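Local coordinates for protein PAN2-PAN3 deadenylation complex catalytic subunit pan2 (Neurospora crassa, PDB 4CZX) that probably shortens the poly(A) tails of mRNA as the catalytic subunit of the PAN deadenylation complex; this chain is that subunit's N-terminal WD40 domain, at residues A[237-251]-A[260-274]. Numbering follows the deposited sequence.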
loop_
_atom_site.group_PDB
_atom_site.type_symbol
_atom_site.label_atom_id
_atom_site.label_comp_id
_atom_site.label_asym_id
_atom_site.label_seq_id
_atom_site.Cartn_x
_atom_site.Cartn_y
_atom_site.Cartn_z
ATOM N N MET A 237 49.033 14.174 -28.664
ATOM C CA MET A 237 49.738 15.387 -28.281
ATOM C C MET A 237 50.452 15.154 -26.959
ATOM O O MET A 237 50.288 14.102 -26.332
ATOM C CB MET A 237 48.762 16.565 -28.181
ATOM C CG MET A 237 48.253 17.045 -29.541
ATOM S SD MET A 237 46.893 18.231 -29.444
ATOM C CE MET A 237 47.595 19.462 -28.350
ATOM N N ASN A 238 51.257 16.125 -26.540
ATOM C CA ASN A 238 51.906 16.049 -25.239
ATOM C C ASN A 238 50.847 16.066 -24.147
ATOM O O ASN A 238 49.875 16.815 -24.236
ATOM C CB ASN A 238 52.887 17.205 -25.034
ATOM C CG ASN A 238 54.108 17.119 -25.947
ATOM O OD1 ASN A 238 54.684 16.047 -26.146
ATOM N ND2 ASN A 238 54.505 18.253 -26.497
ATOM N N PRO A 239 51.027 15.238 -23.119
ATOM C CA PRO A 239 50.057 15.257 -22.017
ATOM C C PRO A 239 50.130 16.568 -21.237
ATOM O O PRO A 239 51.152 17.258 -21.289
ATOM C CB PRO A 239 50.480 14.066 -21.155
ATOM C CG PRO A 239 51.895 13.805 -21.518
ATOM C CD PRO A 239 52.040 14.184 -22.953
ATOM N N VAL A 240 49.043 16.924 -20.565
ATOM C CA VAL A 240 49.039 18.067 -19.664
ATOM C C VAL A 240 49.400 17.626 -18.247
ATOM O O VAL A 240 48.644 16.882 -17.606
ATOM C CB VAL A 240 47.673 18.775 -19.646
ATOM C CG1 VAL A 240 47.672 19.910 -18.624
ATOM C CG2 VAL A 240 47.332 19.304 -21.032
ATOM N N PRO A 241 50.558 18.082 -17.752
ATOM C CA PRO A 241 51.004 17.724 -16.402
ATOM C C PRO A 241 50.015 18.195 -15.349
ATOM O O PRO A 241 49.568 19.339 -15.395
ATOM C CB PRO A 241 52.342 18.460 -16.262
ATOM C CG PRO A 241 52.775 18.759 -17.670
ATOM C CD PRO A 241 51.509 18.983 -18.430
ATOM N N PHE A 242 49.666 17.316 -14.417
ATOM C CA PHE A 242 48.709 17.660 -13.383
ATOM C C PHE A 242 49.042 16.886 -12.107
ATOM O O PHE A 242 48.430 15.853 -11.811
ATOM C CB PHE A 242 47.284 17.362 -13.862
ATOM C CG PHE A 242 46.216 17.951 -12.994
ATOM C CD1 PHE A 242 45.943 19.308 -13.029
ATOM C CD2 PHE A 242 45.482 17.148 -12.142
ATOM C CE1 PHE A 242 44.941 19.848 -12.231
ATOM C CE2 PHE A 242 44.477 17.681 -11.345
ATOM C CZ PHE A 242 44.205 19.029 -11.386
ATOM N N ALA A 243 50.025 17.398 -11.368
ATOM C CA ALA A 243 50.536 16.757 -10.152
ATOM C C ALA A 243 49.477 16.407 -9.099
ATOM O O ALA A 243 49.622 15.399 -8.406
ATOM C CB ALA A 243 51.614 17.637 -9.520
ATOM N N PRO A 244 48.411 17.224 -8.953
ATOM C CA PRO A 244 47.392 16.783 -7.982
ATOM C C PRO A 244 46.626 15.512 -8.364
ATOM O O PRO A 244 45.754 15.125 -7.588
ATOM C CB PRO A 244 46.426 17.973 -7.926
ATOM C CG PRO A 244 47.273 19.153 -8.321
ATOM C CD PRO A 244 48.192 18.624 -9.368
ATOM N N LEU A 245 46.967 14.887 -9.496
ATOM C CA LEU A 245 46.303 13.688 -10.041
ATOM C C LEU A 245 44.971 14.027 -10.694
ATOM O O LEU A 245 44.041 14.491 -10.036
ATOM C CB LEU A 245 46.084 12.613 -8.978
ATOM C CG LEU A 245 47.378 12.226 -8.263
ATOM C CD1 LEU A 245 47.132 11.048 -7.347
ATOM C CD2 LEU A 245 48.482 11.938 -9.292
ATOM N N ALA A 246 44.875 13.755 -11.988
ATOM C CA ALA A 246 43.726 14.211 -12.780
ATOM C C ALA A 246 42.591 13.212 -12.760
ATOM O O ALA A 246 42.730 12.100 -13.265
ATOM C CB ALA A 246 44.151 14.486 -14.203
ATOM N N ALA A 247 41.461 13.635 -12.196
ATOM C CA ALA A 247 40.294 12.774 -12.031
ATOM C C ALA A 247 39.228 13.083 -13.083
ATOM O O ALA A 247 38.585 12.169 -13.608
ATOM C CB ALA A 247 39.727 12.933 -10.630
ATOM N N HIS A 248 39.037 14.369 -13.373
ATOM C CA HIS A 248 38.033 14.791 -14.350
ATOM C C HIS A 248 38.541 15.919 -15.221
ATOM O O HIS A 248 39.451 16.673 -14.833
ATOM C CB HIS A 248 36.739 15.220 -13.650
ATOM C CG HIS A 248 36.223 14.191 -12.698
ATOM N ND1 HIS A 248 35.529 13.076 -13.113
ATOM C CD2 HIS A 248 36.352 14.083 -11.357
ATOM C CE1 HIS A 248 35.252 12.323 -12.064
ATOM N NE2 HIS A 248 35.736 12.914 -10.987
ATOM N N VAL A 249 37.948 16.021 -16.407
ATOM C CA VAL A 249 38.336 17.030 -17.370
ATOM C C VAL A 249 37.155 17.399 -18.267
ATOM O O VAL A 249 36.338 16.551 -18.646
ATOM C CB VAL A 249 39.535 16.561 -18.236
ATOM C CG1 VAL A 249 39.133 15.391 -19.137
ATOM C CG2 VAL A 249 40.123 17.715 -19.039
ATOM N N ARG A 250 37.063 18.687 -18.564
ATOM C CA ARG A 250 36.113 19.190 -19.545
ATOM C C ARG A 250 36.811 20.212 -20.416
ATOM O O ARG A 250 37.590 21.023 -19.915
ATOM C CB ARG A 250 34.897 19.836 -18.878
ATOM C CG ARG A 250 33.942 18.864 -18.204
ATOM C CD ARG A 250 33.213 18.011 -19.229
ATOM N NE ARG A 250 32.226 17.116 -18.613
ATOM C CZ ARG A 250 32.432 15.828 -18.366
ATOM N NH1 ARG A 250 33.608 15.260 -18.636
ATOM N NH2 ARG A 250 31.465 15.107 -17.827
ATOM N N MET A 251 36.519 20.177 -21.714
ATOM C CA MET A 251 36.952 21.246 -22.612
ATOM C C MET A 251 36.138 22.489 -22.304
ATOM O O MET A 251 34.929 22.403 -22.062
ATOM C CB MET A 251 36.769 20.855 -24.078
ATOM C CG MET A 251 37.667 19.717 -24.525
ATOM S SD MET A 251 39.420 20.118 -24.376
ATOM C CE MET A 251 39.608 21.502 -25.512
ATOM N N ILE A 260 39.657 22.168 -18.557
ATOM C CA ILE A 260 39.392 22.398 -17.149
ATOM C C ILE A 260 39.622 21.086 -16.415
ATOM O O ILE A 260 38.897 20.135 -16.636
ATOM C CB ILE A 260 37.956 22.879 -16.918
ATOM C CG1 ILE A 260 37.689 24.139 -17.753
ATOM C CG2 ILE A 260 37.726 23.154 -15.450
ATOM C CD1 ILE A 260 36.199 24.484 -17.864
ATOM N N VAL A 261 40.641 21.048 -15.561
ATOM C CA VAL A 261 41.097 19.800 -14.951
ATOM C C VAL A 261 40.892 19.791 -13.444
ATOM O O VAL A 261 41.232 20.762 -12.760
ATOM C CB VAL A 261 42.588 19.562 -15.246
ATOM C CG1 VAL A 261 42.998 18.166 -14.785
ATOM C CG2 VAL A 261 42.855 19.757 -16.727
ATOM N N VAL A 262 40.365 18.685 -12.925
ATOM C CA VAL A 262 39.927 18.626 -11.543
ATOM C C VAL A 262 40.504 17.399 -10.839
ATOM O O VAL A 262 40.483 16.301 -11.392
ATOM C CB VAL A 262 38.377 18.575 -11.445
ATOM C CG1 VAL A 262 37.929 18.731 -10.003
ATOM C CG2 VAL A 262 37.746 19.658 -12.325
ATOM N N ASN A 263 41.005 17.587 -9.623
ATOM C CA ASN A 263 41.452 16.450 -8.821
ATOM C C ASN A 263 40.413 16.111 -7.755
ATOM O O ASN A 263 39.437 16.842 -7.569
ATOM C CB ASN A 263 42.844 16.733 -8.215
ATOM C CG ASN A 263 42.805 17.255 -6.784
ATOM O OD1 ASN A 263 41.917 18.003 -6.384
ATOM N ND2 ASN A 263 43.811 16.864 -6.004
ATOM N N GLN A 264 40.616 15.003 -7.050
ATOM C CA GLN A 264 39.588 14.511 -6.142
ATOM C C GLN A 264 39.398 15.388 -4.902
ATOM O O GLN A 264 38.386 15.273 -4.209
ATOM C CB GLN A 264 39.918 13.070 -5.735
ATOM C CG GLN A 264 39.722 12.094 -6.897
ATOM C CD GLN A 264 39.809 10.641 -6.466
ATOM O OE1 GLN A 264 40.749 10.240 -5.786
ATOM N NE2 GLN A 264 38.825 9.845 -6.867
ATOM N N ALA A 265 40.356 16.268 -4.632
ATOM C CA ALA A 265 40.228 17.209 -3.521
ATOM C C ALA A 265 39.544 18.511 -3.949
ATOM O O ALA A 265 39.419 19.452 -3.162
ATOM C CB ALA A 265 41.591 17.502 -2.920
ATOM N N GLY A 266 39.117 18.571 -5.202
ATOM C CA GLY A 266 38.427 19.752 -5.701
ATOM C C GLY A 266 39.344 20.868 -6.177
ATOM O O GLY A 266 38.894 21.996 -6.398
ATOM N N GLN A 267 40.631 20.565 -6.326
ATOM C CA GLN A 267 41.556 21.513 -6.933
ATOM C C GLN A 267 41.357 21.518 -8.441
ATOM O O GLN A 267 41.288 20.462 -9.067
ATOM C CB GLN A 267 43.006 21.174 -6.595
ATOM C CG GLN A 267 44.004 22.087 -7.285
ATOM C CD GLN A 267 45.438 21.821 -6.875
ATOM O OE1 GLN A 267 46.372 22.349 -7.481
ATOM N NE2 GLN A 267 45.621 21.002 -5.838
ATOM N N ILE A 268 41.261 22.711 -9.016
ATOM C CA ILE A 268 40.965 22.862 -10.434
ATOM C C ILE A 268 42.028 23.699 -11.149
ATOM O O ILE A 268 42.436 24.751 -10.652
ATOM C CB ILE A 268 39.588 23.520 -10.644
ATOM C CG1 ILE A 268 38.478 22.637 -10.065
ATOM C CG2 ILE A 268 39.331 23.790 -12.116
ATOM C CD1 ILE A 268 37.109 23.253 -10.180
ATOM N N HIS A 269 42.491 23.212 -12.298
ATOM C CA HIS A 269 43.354 23.999 -13.175
ATOM C C HIS A 269 42.621 24.302 -14.469
ATOM O O HIS A 269 42.032 23.405 -15.073
ATOM C CB HIS A 269 44.657 23.270 -13.499
ATOM C CG HIS A 269 45.561 23.076 -12.321
ATOM N ND1 HIS A 269 46.880 22.697 -12.457
ATOM C CD2 HIS A 269 45.340 23.199 -10.992
ATOM C CE1 HIS A 269 47.434 22.601 -11.262
ATOM N NE2 HIS A 269 46.519 22.896 -10.354
ATOM N N VAL A 270 42.658 25.564 -14.887
ATOM C CA VAL A 270 42.141 25.945 -16.194
ATOM C C VAL A 270 43.369 26.157 -17.057
ATOM O O VAL A 270 44.124 27.107 -16.845
ATOM C CB VAL A 270 41.263 27.205 -16.136
ATOM C CG1 VAL A 270 40.731 27.542 -17.518
ATOM C CG2 VAL A 270 40.104 26.993 -15.174
ATOM N N THR A 271 43.594 25.248 -18.000
ATOM C CA THR A 271 44.887 25.169 -18.673
ATOM C C THR A 271 44.783 25.140 -20.184
ATOM O O THR A 271 44.048 24.329 -20.751
ATOM C CB THR A 271 45.660 23.910 -18.240
ATOM O OG1 THR A 271 45.734 23.860 -16.811
ATOM C CG2 THR A 271 47.069 23.914 -18.826
ATOM N N ASP A 272 45.534 26.017 -20.840
ATOM C CA ASP A 272 45.594 25.977 -22.289
ATOM C C ASP A 272 46.375 24.753 -22.733
ATOM O O ASP A 272 47.515 24.557 -22.323
ATOM C CB ASP A 272 46.233 27.236 -22.866
ATOM C CG ASP A 272 46.338 27.173 -24.370
ATOM O OD1 ASP A 272 47.302 26.551 -24.860
ATOM O OD2 ASP A 272 45.457 27.724 -25.062
ATOM N N LEU A 273 45.751 23.943 -23.582
ATOM C CA LEU A 273 46.352 22.703 -24.054
ATOM C C LEU A 273 47.644 22.940 -24.825
ATOM O O LEU A 273 48.575 22.142 -24.741
ATOM C CB LEU A 273 45.373 21.942 -24.944
ATOM C CG LEU A 273 44.132 21.403 -24.220
ATOM C CD1 LEU A 273 43.318 20.499 -25.136
ATOM C CD2 LEU A 273 44.551 20.658 -22.967
ATOM N N LEU A 274 47.691 24.035 -25.576
ATOM C CA LEU A 274 48.816 24.304 -26.472
ATOM C C LEU A 274 50.052 24.800 -25.720
ATOM O O LEU A 274 51.178 24.632 -26.193
ATOM C CB LEU A 274 48.402 25.313 -27.542
ATOM C CG LEU A 274 47.195 24.851 -28.363
ATOM C CD1 LEU A 274 46.728 25.927 -29.327
ATOM C CD2 LEU A 274 47.517 23.564 -29.104
HETATM O O HOH W 1 42.758 13.169 -8.001
HETATM O O HOH W 2 36.758 11.296 -8.995
#
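Two blades of the WD40 beta-propeller meet here. Strand 235-241, the outermost of one blade, leads through the connection around Phe-242 to Ala-247 into strand 248-251, which pairs antiparallel with strand 258-262 of the next. The connection lies against that next blade through Phe-242. CG1 of Val-261 sits over the centre of the Phe-242 ring, 3.4 Å from its centroid, in a CH-pi contact. Pro-244 CD covers the opposite face. The ring edge meets the face of His-269 in a T-shaped pair, with planes at 73° and Phe-242 CE1 3.3 Å from His-269 CG. Gln-267 limits the turning of the imidazole: its OE1 accepts from His-269 NE2 at 2.9 Å, near the ring plane. With His-269 cut back to an alanine, the Phe-242 edge would probably lose its aromatic partner and Gln-267 OE1 this donor. Gln-267 reaches there with CG anti to its backbone N (chi1 176°) and an extended chain, its amide against Pro-244 CG. Along the strands, Ala-247 N and His-248 N both bond to Val-262 O, a classic beta bulge. Val-240 CG2 packs on Leu-273 CD2 at 3.6 Å. The Arg-250 guanidinium makes salt bridges with Asp-294 and Asp-197. At the turn 263-266, Asn-263 OD1 takes Gln-267 N, while its ND2 gives a nearly straight bond (165°) to Pro-244 O at 3.1 Å, which lies in the plane of the Asn-263 amide.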